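Local coordinates for uncharacterized novel protein (Burkholderia pseudomallei K96243, PDB 3FJV) that is of unknown function but belongs to the DUF3501 family and folds around an eight-stranded antiparallel sheet flanked by helices, at residues I167-H171 with P172-I176; E13-A16 with K17-R20; F149-G152 with D153-A157. One frame throughout, in Å; residues are numbered along the deposited sequence.

Contact 1: residues I167-H171 with P172-I176; sequences IGCDH and PHYPI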
ATOM      1  N   ILE A 167       4.930  18.712 -16.589  1.00 16.10           N
ATOM      2  CA  ILE A 167       4.965  17.353 -16.063  0.50 15.27           C
ATOM      3  C   ILE A 167       4.232  16.413 -17.024  1.00 19.00           C
ATOM      4  O   ILE A 167       3.187  16.765 -17.605  1.00 18.31           O
ATOM      5  CB  ILE A 167       4.372  17.272 -14.649  0.50 15.49           C
ATOM      6  CG1 ILE A 167       4.606  15.909 -14.010  0.50 20.06           C
ATOM      7  CG2 ILE A 167       2.884  17.565 -14.649  0.50 18.50           C
ATOM      8  CD1 ILE A 167       4.192  15.906 -12.563  0.50 26.65           C
ATOM      9  N   GLY A 168       4.804  15.245 -17.237  1.00 16.58           N
ATOM     10  CA  GLY A 168       4.221  14.226 -18.124  1.00 19.26           C
ATOM     11  C   GLY A 168       4.381  12.811 -17.587  1.00 16.93           C
ATOM     12  O   GLY A 168       4.966  12.596 -16.531  1.00 16.71           O
ATOM     13  N   CYS A 169       3.838  11.851 -18.319  1.00 18.45           N
ATOM     14  CA  CYS A 169       4.064  10.438 -18.043  1.00 20.54           C
ATOM     15  C   CYS A 169       4.097   9.675 -19.379  1.00 19.59           C
ATOM     16  O   CYS A 169       3.202   9.856 -20.210  1.00 17.59           O
ATOM     17  CB  CYS A 169       2.912   9.893 -17.197  1.00 22.51           C
ATOM     18  SG  CYS A 169       3.150   8.171 -16.655  1.00 19.94           S
ATOM     19  N   ASP A 170       5.073   8.790 -19.547  1.00 20.35           N
ATOM     20  CA  ASP A 170       5.191   8.016 -20.774  1.00 20.21           C
ATOM     21  C   ASP A 170       5.015   6.518 -20.566  1.00 21.68           C
ATOM     22  O   ASP A 170       5.373   5.738 -21.446  1.00 17.37           O
ATOM     23  CB  ASP A 170       6.517   8.321 -21.510  1.00 21.70           C
ATOM     24  CG  ASP A 170       7.757   7.841 -20.764  1.00 24.44           C
ATOM     25  OD1 ASP A 170       7.655   7.205 -19.683  1.00 20.14           O
ATOM     26  OD2 ASP A 170       8.859   8.098 -21.280  1.00 18.63           O
ATOM     27  N   HIS A 171       4.456   6.135 -19.418  1.00 19.15           N
ATOM     28  CA  HIS A 171       3.986   4.789 -19.228  1.00 20.88           C
ATOM     29  C   HIS A 171       2.966   4.405 -20.340  1.00 20.84           C
ATOM     30  O   HIS A 171       2.043   5.165 -20.638  1.00 18.32           O
ATOM     31  CB  HIS A 171       3.385   4.591 -17.829  1.00 18.71           C
ATOM     32  CG  HIS A 171       3.160   3.155 -17.456  1.00 22.97           C
ATOM     33  ND1 HIS A 171       2.116   2.403 -17.972  1.00 20.80           N
ATOM     34  CD2 HIS A 171       3.843   2.329 -16.619  1.00 23.55           C
ATOM     35  CE1 HIS A 171       2.167   1.180 -17.468  1.00 26.87           C
ATOM     36  NE2 HIS A 171       3.204   1.105 -16.642  1.00 27.45           N
ATOM     37  N   PRO A 172       3.125   3.217 -20.937  1.00 19.93           N
ATOM     38  CA  PRO A 172       2.242   2.813 -22.034  1.00 22.60           C
ATOM     39  C   PRO A 172       0.799   2.704 -21.685  1.00 22.52           C
ATOM     40  O   PRO A 172      -0.026   2.933 -22.549  1.00 22.53           O
ATOM     41  CB  PRO A 172       2.788   1.435 -22.435  1.00 23.66           C
ATOM     42  CG  PRO A 172       4.220   1.542 -22.115  1.00 28.57           C
ATOM     43  CD  PRO A 172       4.193   2.234 -20.762  1.00 21.51           C
ATOM     44  N   HIS A 173       0.472   2.359 -20.448  1.00 23.72           N
ATOM     45  CA  HIS A 173      -0.949   2.383 -20.016  1.00 23.47           C
ATOM     46  C   HIS A 173      -1.402   3.679 -19.328  1.00 24.12           C
ATOM     47  O   HIS A 173      -2.507   3.719 -18.815  1.00 24.31           O
ATOM     48  CB  HIS A 173      -1.268   1.177 -19.129  1.00 19.41           C
ATOM     49  CG  HIS A 173      -1.078  -0.122 -19.840  1.00 25.04           C
ATOM     50  ND1 HIS A 173      -2.028  -0.642 -20.695  1.00 37.68           N
ATOM     51  CD2 HIS A 173      -0.019  -0.965 -19.897  1.00 28.87           C
ATOM     52  CE1 HIS A 173      -1.579  -1.771 -21.217  1.00 29.53           C
ATOM     53  NE2 HIS A 173      -0.363  -1.988 -20.756  1.00 31.40           N
ATOM     54  N   TYR A 174      -0.556   4.711 -19.321  1.00 23.86           N
ATOM     55  CA  TYR A 174      -0.934   6.022 -18.766  1.00 23.85           C
ATOM     56  C   TYR A 174      -0.173   7.160 -19.448  1.00 23.13           C
ATOM     57  O   TYR A 174       0.548   7.937 -18.802  1.00 20.13           O
ATOM     58  CB  TYR A 174      -0.737   6.042 -17.238  1.00 23.15           C
ATOM     59  CG  TYR A 174      -1.634   7.025 -16.520  1.00 24.32           C
ATOM     60  CD1 TYR A 174      -2.909   6.670 -16.124  1.00 26.24           C
ATOM     61  CD2 TYR A 174      -1.186   8.322 -16.200  1.00 20.20           C
ATOM     62  CE1 TYR A 174      -3.758   7.599 -15.472  1.00 22.97           C
ATOM     63  CE2 TYR A 174      -2.032   9.243 -15.550  1.00 18.54           C
ATOM     64  CZ  TYR A 174      -3.290   8.865 -15.167  1.00 20.34           C
ATOM     65  OH  TYR A 174      -4.100   9.758 -14.506  1.00 20.31           O
ATOM     66  N   PRO A 175      -0.338   7.272 -20.769  1.00 23.70           N
ATOM     67  CA  PRO A 175       0.328   8.326 -21.545  1.00 22.65           C
ATOM     68  C   PRO A 175      -0.242   9.726 -21.255  1.00 22.53           C
ATOM     69  O   PRO A 175      -1.424   9.958 -21.486  1.00 24.04           O
ATOM     70  CB  PRO A 175       0.014   7.937 -22.991  1.00 22.18           C
ATOM     71  CG  PRO A 175      -1.232   7.141 -22.920  1.00 23.95           C
ATOM     72  CD  PRO A 175      -1.131   6.381 -21.631  1.00 25.48           C
ATOM     73  N   ILE A 176       0.577  10.620 -20.699  1.00 22.84           N
ATOM     74  CA  ILE A 176       0.157  12.001 -20.438  1.00 21.39           C
ATOM     75  C   ILE A 176       1.179  12.912 -21.102  1.00 19.79           C
ATOM     76  O   ILE A 176       2.352  12.947 -20.717  1.00 19.26           O
ATOM     77  CB  ILE A 176       0.057  12.322 -18.911  1.00 25.73           C
ATOM     78  CG1 ILE A 176      -0.876  11.352 -18.179  1.00 25.96           C
ATOM     79  CG2 ILE A 176      -0.364  13.795 -18.667  1.00 22.49           C
ATOM     80  CD1 ILE A 176      -2.305  11.322 -18.688  1.00 29.67           C
TER
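His-171 sets its imidazole alongside the turn that follows it, and ND1 accepts the backbone N-H of His-173 at 3.0 Å. The bond is somewhat bent, with an N-H...N angle of 147°, and the donor sits slightly tilted from the ring plane. CG stands anti to the backbone N (chi1 -167°), which swings the ring beside the carbonyl and brings one face against Pro-172. There CD of Pro-172 makes a CH-pi contact 3.8 Å from the ring centroid of His-171, offset toward the rim. His-173 meets the same imidazole rim to rim, its plane turned 49° from it, neither ring over the face of the other. The carbonyl of His-171 is used as well: its O accepts Tyr-174 N at 2.9 Å, and this bond closes a type I beta turn from His-171 to Tyr-174. The turn lies within the six-residue loop 170-175 of a beta hairpin joining strands 165-169 and 176-180, the latter an outermost strand of the sheet within this chain. Cys-169 and Ile-176 close that loop as an antiparallel hydrogen-bonded pair: Ile-176 N reaches Cys-169 O at 2.8 Å and Cys-169 N reaches Ile-176 O at 3.0 Å. Their side chains share one face of the sheet, with the CB atoms of Cys-169 and Ile-176 4.1 Å apart. SG of Cys-169 approaches the edge of the Tyr-174 ring, 4.4 Å from its CD2, and weakly accepts the N-H of His-171. Farther out, His-171 NE2 bonds to Val-109 O, so both ring nitrogens are engaged and the imidazole's rotation is fixed. Tyr-174 OH reaches the backbone of Ile-37 and His-40, while Asp-170 forms a salt bridge with Arg-114 and a hydrogen bond with Tyr-126 OH.

Contact 2: residues E13-A16 with K17-R20; sequences EAYA and KVRR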
ATOM      1  N   GLU A  13       0.734  16.714  23.248  1.00 17.80           N
ATOM      2  CA  GLU A  13      -0.160  17.638  23.896  1.00 19.83           C
ATOM      3  C   GLU A  13      -0.291  18.964  23.154  1.00 20.18           C
ATOM      4  O   GLU A  13      -1.402  19.493  23.003  1.00 22.19           O
ATOM      5  CB  GLU A  13       0.350  17.894  25.338  1.00 19.11           C
ATOM      6  CG  GLU A  13      -0.342  19.030  26.043  1.00 20.20           C
ATOM      7  CD  GLU A  13       0.167  19.274  27.450  1.00 21.46           C
ATOM      8  OE1 GLU A  13       1.062  18.541  27.932  1.00 22.92           O
ATOM      9  OE2 GLU A  13      -0.351  20.227  28.055  1.00 21.46           O
ATOM     10  N   ALA A  14       0.850  19.528  22.755  1.00 21.04           N
ATOM     11  CA  ALA A  14       0.865  20.806  22.076  1.00 19.86           C
ATOM     12  C   ALA A  14       0.246  20.645  20.675  1.00 18.38           C
ATOM     13  O   ALA A  14      -0.531  21.504  20.249  1.00 18.19           O
ATOM     14  CB  ALA A  14       2.288  21.379  21.999  1.00 18.15           C
ATOM     15  N   TYR A  15       0.547  19.551  19.963  1.00 19.81           N
ATOM     16  CA  TYR A  15      -0.093  19.365  18.633  1.00 16.69           C
ATOM     17  C   TYR A  15      -1.606  19.208  18.709  1.00 17.19           C
ATOM     18  O   TYR A  15      -2.344  19.785  17.901  1.00 19.98           O
ATOM     19  CB  TYR A  15       0.537  18.208  17.817  1.00 16.58           C
ATOM     20  CG  TYR A  15      -0.058  18.097  16.445  1.00 15.54           C
ATOM     21  CD1 TYR A  15       0.236  19.054  15.469  1.00 17.98           C
ATOM     22  CD2 TYR A  15      -0.915  17.069  16.101  1.00 14.91           C
ATOM     23  CE1 TYR A  15      -0.307  18.987  14.222  1.00 16.10           C
ATOM     24  CE2 TYR A  15      -1.478  16.998  14.830  1.00 14.58           C
ATOM     25  CZ  TYR A  15      -1.162  17.967  13.898  1.00 14.79           C
ATOM     26  OH  TYR A  15      -1.693  17.903  12.628  1.00 15.07           O
ATOM     27  N   ALA A  16      -2.092  18.432  19.686  1.00 17.70           N
ATOM     28  CA  ALA A  16      -3.513  18.183  19.781  1.00 15.36           C
ATOM     29  C   ALA A  16      -4.249  19.484  19.975  1.00 20.29           C
ATOM     30  O   ALA A  16      -5.322  19.635  19.443  1.00 17.20           O
ATOM     31  CB  ALA A  16      -3.880  17.148  20.956  1.00 15.12           C
ATOM     32  N   LYS A  17      -3.650  20.416  20.720  1.00 19.62           N
ATOM     33  CA  LYS A  17      -4.233  21.749  20.919  1.00 20.53           C
ATOM     34  C   LYS A  17      -4.344  22.548  19.617  1.00 21.89           C
ATOM     35  O   LYS A  17      -5.278  23.329  19.473  1.00 21.33           O
ATOM     36  CB  LYS A  17      -3.467  22.549  21.988  1.00 20.14           C
ATOM     37  CG  LYS A  17      -3.765  22.063  23.423  1.00 29.11           C
ATOM     38  CD  LYS A  17      -2.833  22.674  24.478  1.00 31.81           C
ATOM     39  CE  LYS A  17      -3.402  22.578  25.903  1.00 41.49           C
ATOM     40  NZ  LYS A  17      -3.338  21.244  26.560  1.00 41.22           N
ATOM     41  N   VAL A  18      -3.455  22.329  18.641  1.00 21.09           N
ATOM     42  CA  VAL A  18      -3.552  23.100  17.389  1.00 22.26           C
ATOM     43  C   VAL A  18      -3.991  22.259  16.159  1.00 22.74           C
ATOM     44  O   VAL A  18      -3.962  22.739  15.038  1.00 19.13           O
ATOM     45  CB  VAL A  18      -2.219  23.871  17.075  1.00 19.97           C
ATOM     46  CG1 VAL A  18      -1.934  24.966  18.141  1.00 24.17           C
ATOM     47  CG2 VAL A  18      -1.000  22.927  16.886  1.00 18.06           C
ATOM     48  N   ARG A  19      -4.361  20.999  16.363  1.00 22.89           N
ATOM     49  CA  ARG A  19      -4.519  20.069  15.237  1.00 18.19           C
ATOM     50  C   ARG A  19      -5.547  20.510  14.206  1.00 16.11           C
ATOM     51  O   ARG A  19      -5.283  20.497  13.017  1.00 14.85           O
ATOM     52  CB  ARG A  19      -4.817  18.680  15.741  1.00 20.85           C
ATOM     53  CG  ARG A  19      -5.049  17.623  14.641  1.00 15.46           C
ATOM     54  CD  ARG A  19      -5.255  16.264  15.283  1.00 16.69           C
ATOM     55  NE  ARG A  19      -5.205  15.237  14.273  1.00 18.33           N
ATOM     56  CZ  ARG A  19      -6.044  14.232  14.143  1.00 22.07           C
ATOM     57  NH1 ARG A  19      -7.054  14.014  15.018  1.00 19.39           N
ATOM     58  NH2 ARG A  19      -5.822  13.386  13.151  1.00 25.27           N
ATOM     59  N   ARG A  20      -6.717  20.935  14.642  1.00 17.21           N
ATOM     60  CA  ARG A  20      -7.729  21.340  13.711  1.00 19.39           C
ATOM     61  C   ARG A  20      -7.280  22.557  12.905  1.00 16.07           C
ATOM     62  O   ARG A  20      -7.521  22.654  11.724  1.00 17.81           O
ATOM     63  CB  ARG A  20      -9.053  21.659  14.454  1.00 23.25           C
ATOM     64  CG  ARG A  20     -10.135  20.576  14.344  1.00 32.31           C
ATOM     65  CD  ARG A  20     -11.536  21.157  14.696  1.00 41.39           C
ATOM     66  NE  ARG A  20     -11.872  22.477  14.086  1.00 53.21           N
ATOM     67  CZ  ARG A  20     -12.283  22.716  12.817  1.00 58.16           C
ATOM     68  NH1 ARG A  20     -12.407  21.730  11.923  1.00 59.94           N
ATOM     69  NH2 ARG A  20     -12.558  23.974  12.418  1.00 41.00           N
TER
HETATM   70  O   HOH W   1      -7.260  21.143  17.734  1.00 29.15           O
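Tyr-15 and Arg-19 meet one turn apart on helix 12-30, an i to i+4 pair on the side of the helix that packs against helix 48-62. The two side chains cross at a slant, the ring and guanidinium planes 54° apart, and the aliphatic stem of Arg-19 makes the contact: CG comes within 3.6 Å of Tyr-15 CE2, and CB lies over one face of the ring as a CH-pi contact, 4.3 Å from the Tyr-15 centroid. With CG anti to the backbone N (chi1 178°) and the chain extended to NE, Arg-19 runs past the CE2 side of the ring toward the neighbouring helix. Both polar ends finish on the same residue there: Tyr-15 OH bonds to one carboxylate oxygen of Glu-57 and Arg-19 NH2 forms a salt bridge with the other, so the carboxylate of Glu-57 bridges the two side chains. His-56 stacks with the Tyr-15 ring. On the exposed side Glu-13 and Lys-17 lie side by side and point the same way, another i to i+4 pair. Their salt bridge is long, 3.5 Å from Glu-13 OE2 to Lys-17 NZ, and weak as a hydrogen bond; the lysine reaches it by bending at its last torsion (chi4 76°). The helix backbone is distorted at Val-18. Its N donates to Tyr-15 O at 2.9 Å in an i to i+3 bond, while its i to i+4 bond to Ala-14 O is weak. Water 1 is inserted between Ala-16 O and Arg-20 N, donating to Ala-16 O at 3.0 Å and accepting from Arg-20 N at 3.1 Å.

Contact 3: residues F149-G152 with D153-A157; sequences FELG and DAMKA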
ATOM      1  N   PHE A 149      13.199  14.152  -7.934  1.00 14.89           N
ATOM      2  CA  PHE A 149      13.550  14.675  -9.247  1.00 16.89           C
ATOM      3  C   PHE A 149      14.833  15.495  -9.084  1.00 18.13           C
ATOM      4  O   PHE A 149      14.816  16.520  -8.410  1.00 13.48           O
ATOM      5  CB  PHE A 149      12.435  15.607  -9.743  1.00 17.10           C
ATOM      6  CG  PHE A 149      11.124  14.921 -10.027  1.00 14.74           C
ATOM      7  CD1 PHE A 149      10.861  14.354 -11.274  1.00 18.29           C
ATOM      8  CD2 PHE A 149      10.094  14.942  -9.070  1.00 16.35           C
ATOM      9  CE1 PHE A 149       9.636  13.745 -11.525  1.00 18.69           C
ATOM     10  CE2 PHE A 149       8.877  14.375  -9.338  1.00 20.39           C
ATOM     11  CZ  PHE A 149       8.652  13.766 -10.569  1.00 19.82           C
ATOM     12  N   GLU A 150      15.925  15.097  -9.736  1.00 16.19           N
ATOM     13  CA  GLU A 150      17.193  15.776  -9.543  0.50 16.63           C
ATOM     14  C   GLU A 150      17.399  16.819 -10.663  1.00 19.09           C
ATOM     15  O   GLU A 150      17.276  16.520 -11.855  1.00 17.96           O
ATOM     16  CB  GLU A 150      18.341  14.761  -9.440  0.50 19.45           C
ATOM     17  CG  GLU A 150      19.549  15.259  -8.617  0.50 24.53           C
ATOM     18  CD  GLU A 150      19.331  15.280  -7.111  0.50 27.12           C
ATOM     19  OE1 GLU A 150      18.535  14.471  -6.560  0.50 18.67           O
ATOM     20  OE2 GLU A 150      19.983  16.121  -6.455  0.50 40.88           O
ATOM     21  N   LEU A 151      17.622  18.078 -10.256  1.00 16.60           N
ATOM     22  CA  LEU A 151      17.758  19.178 -11.212  1.00 16.06           C
ATOM     23  C   LEU A 151      19.156  19.745 -11.246  1.00 17.01           C
ATOM     24  O   LEU A 151      19.758  20.031 -10.193  1.00 14.68           O
ATOM     25  CB  LEU A 151      16.765  20.307 -10.907  1.00 17.57           C
ATOM     26  CG  LEU A 151      15.286  20.251 -11.302  1.00 27.79           C
ATOM     27  CD1 LEU A 151      14.542  18.981 -10.894  1.00 25.86           C
ATOM     28  CD2 LEU A 151      14.585  21.502 -10.691  1.00 23.52           C
ATOM     29  N   GLY A 152      19.669  19.930 -12.457  1.00 16.60           N
ATOM     30  CA  GLY A 152      20.990  20.519 -12.635  1.00 16.80           C
ATOM     31  C   GLY A 152      20.932  22.031 -12.617  1.00 14.19           C
ATOM     32  O   GLY A 152      19.894  22.647 -12.410  1.00 14.30           O
ATOM     33  N   ASP A 153      22.082  22.640 -12.807  1.00 13.56           N
ATOM     34  CA  ASP A 153      22.221  24.065 -12.619  1.00 13.73           C
ATOM     35  C   ASP A 153      21.406  24.871 -13.587  1.00 12.47           C
ATOM     36  O   ASP A 153      20.714  25.806 -13.171  1.00 15.67           O
ATOM     37  CB  ASP A 153      23.715  24.501 -12.681  1.00 13.09           C
ATOM     38  CG  ASP A 153      23.886  25.965 -12.341  1.00 11.29           C
ATOM     39  OD1 ASP A 153      23.565  26.375 -11.220  1.00 16.03           O
ATOM     40  OD2 ASP A 153      24.379  26.695 -13.212  1.00 12.14           O
ATOM     41  N   ALA A 154      21.486  24.515 -14.871  1.00 15.01           N
ATOM     42  CA  ALA A 154      20.744  25.233 -15.891  1.00 15.06           C
ATOM     43  C   ALA A 154      19.230  25.188 -15.605  1.00 15.79           C
ATOM     44  O   ALA A 154      18.553  26.186 -15.735  1.00 16.63           O
ATOM     45  CB  ALA A 154      21.137  24.744 -17.343  1.00 14.71           C
HETATM   46  N   MSE A 155      18.717  24.050 -15.133  1.00 14.74           N
HETATM   47  CA  MSE A 155      17.312  23.927 -14.767  1.00 16.59           C
HETATM   48  C   MSE A 155      16.933  24.711 -13.545  1.00 16.27           C
HETATM   49  O   MSE A 155      15.901  25.371 -13.502  1.00 18.00           O
HETATM   50  CB  MSE A 155      16.996  22.435 -14.547  1.00 16.22           C
HETATM   51  CG  MSE A 155      17.162  21.601 -15.770  1.00 18.33           C
HETATM   52 SE   MSE A 155      16.945  19.743 -15.198  0.75 13.21          SE
HETATM   53  CE  MSE A 155      17.815  18.943 -16.821  1.00 21.60           C
ATOM     54  N   LYS A 156      17.808  24.701 -12.530  1.00 17.37           N
ATOM     55  CA  LYS A 156      17.568  25.500 -11.375  1.00 15.08           C
ATOM     56  C   LYS A 156      17.498  27.001 -11.740  1.00 15.16           C
ATOM     57  O   LYS A 156      16.643  27.734 -11.229  1.00 18.47           O
ATOM     58  CB  LYS A 156      18.661  25.294 -10.320  1.00 17.67           C
ATOM     59  CG  LYS A 156      18.629  24.012  -9.562  1.00 20.61           C
ATOM     60  CD  LYS A 156      19.670  24.176  -8.459  1.00 25.62           C
ATOM     61  CE  LYS A 156      20.021  22.944  -7.780  1.00 30.82           C
ATOM     62  NZ  LYS A 156      21.242  23.186  -6.942  1.00 24.28           N
ATOM     63  N   ALA A 157      18.416  27.461 -12.582  1.00 13.74           N
ATOM     64  CA  ALA A 157      18.456  28.871 -12.938  1.00 15.80           C
ATOM     65  C   ALA A 157      17.084  29.262 -13.580  1.00 18.16           C
ATOM     66  O   ALA A 157      16.460  30.293 -13.228  1.00 16.45           O
ATOM     67  CB  ALA A 157      19.599  29.154 -13.915  1.00 15.09           C
TER
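This is a strand-to-helix junction, where strand 144-150 gives way through Leu-151 and Gly-152 to helix 153-160. Gly-152 occupies the N-cap position. Its carbonyl opens the helical bonding pattern: Lys-156 N donates to Gly-152 O at 2.9 Å, almost in line with the carbonyl and with an N-H...O angle of 163°. The bond from Ala-157 N to Asp-153 O, also 2.9 Å, continues the series. Leu-151 packs back against the first turn, its CB 4.2 Å from CB of selenomethionine Met-155. That side chain leaves the helix with CG anti to the carbonyl carbon (chi1 -63°) and extends alongside the incoming chain, which brings SE within 3.9 Å of Gly-152 N and 4.1 Å of Leu-151 CA. Farther along it touches Val-119 and Val-125 of the sheet, and Leu-193 meets Leu-151. Lys-156 runs back along the connection, an extended chain whose CG comes 3.4 Å from Gly-152 O and whose CE passes 3.8 Å from Leu-151 O. Its ammonium is satisfied beyond the junction, by a hydrogen bond to Ser-85 OG and a salt bridge with OD1 of the C-terminal residue Asp-194. The whole forms a strand-to-helix connection with Gly-152 as N-cap, its carbonyl taking the first i to i+4 bond of helix 153-160.

In the fold
Contacts 1 and 3 belong to the same antiparallel sheet and mark two kinds of strand exit: contact 1 turns straight back into a neighbouring strand, contact 3 starts a helix, and that helix leads on to strand 165-169. Their centres are about 22 Å apart, with nearest atoms about 5 Å apart and not touching. Contact 2 lies on the opposite side of the chain's centre from both, its centre about 41 Å from that of contact 1, on a helix outside the sheet. Contact 1 is partly buried and rests on imidazole and backbone bonds; contacts 2 and 3 are surface contacts, one rich in charges and aromatic packing, the other pairing apolar side chains with a helix-starting bond.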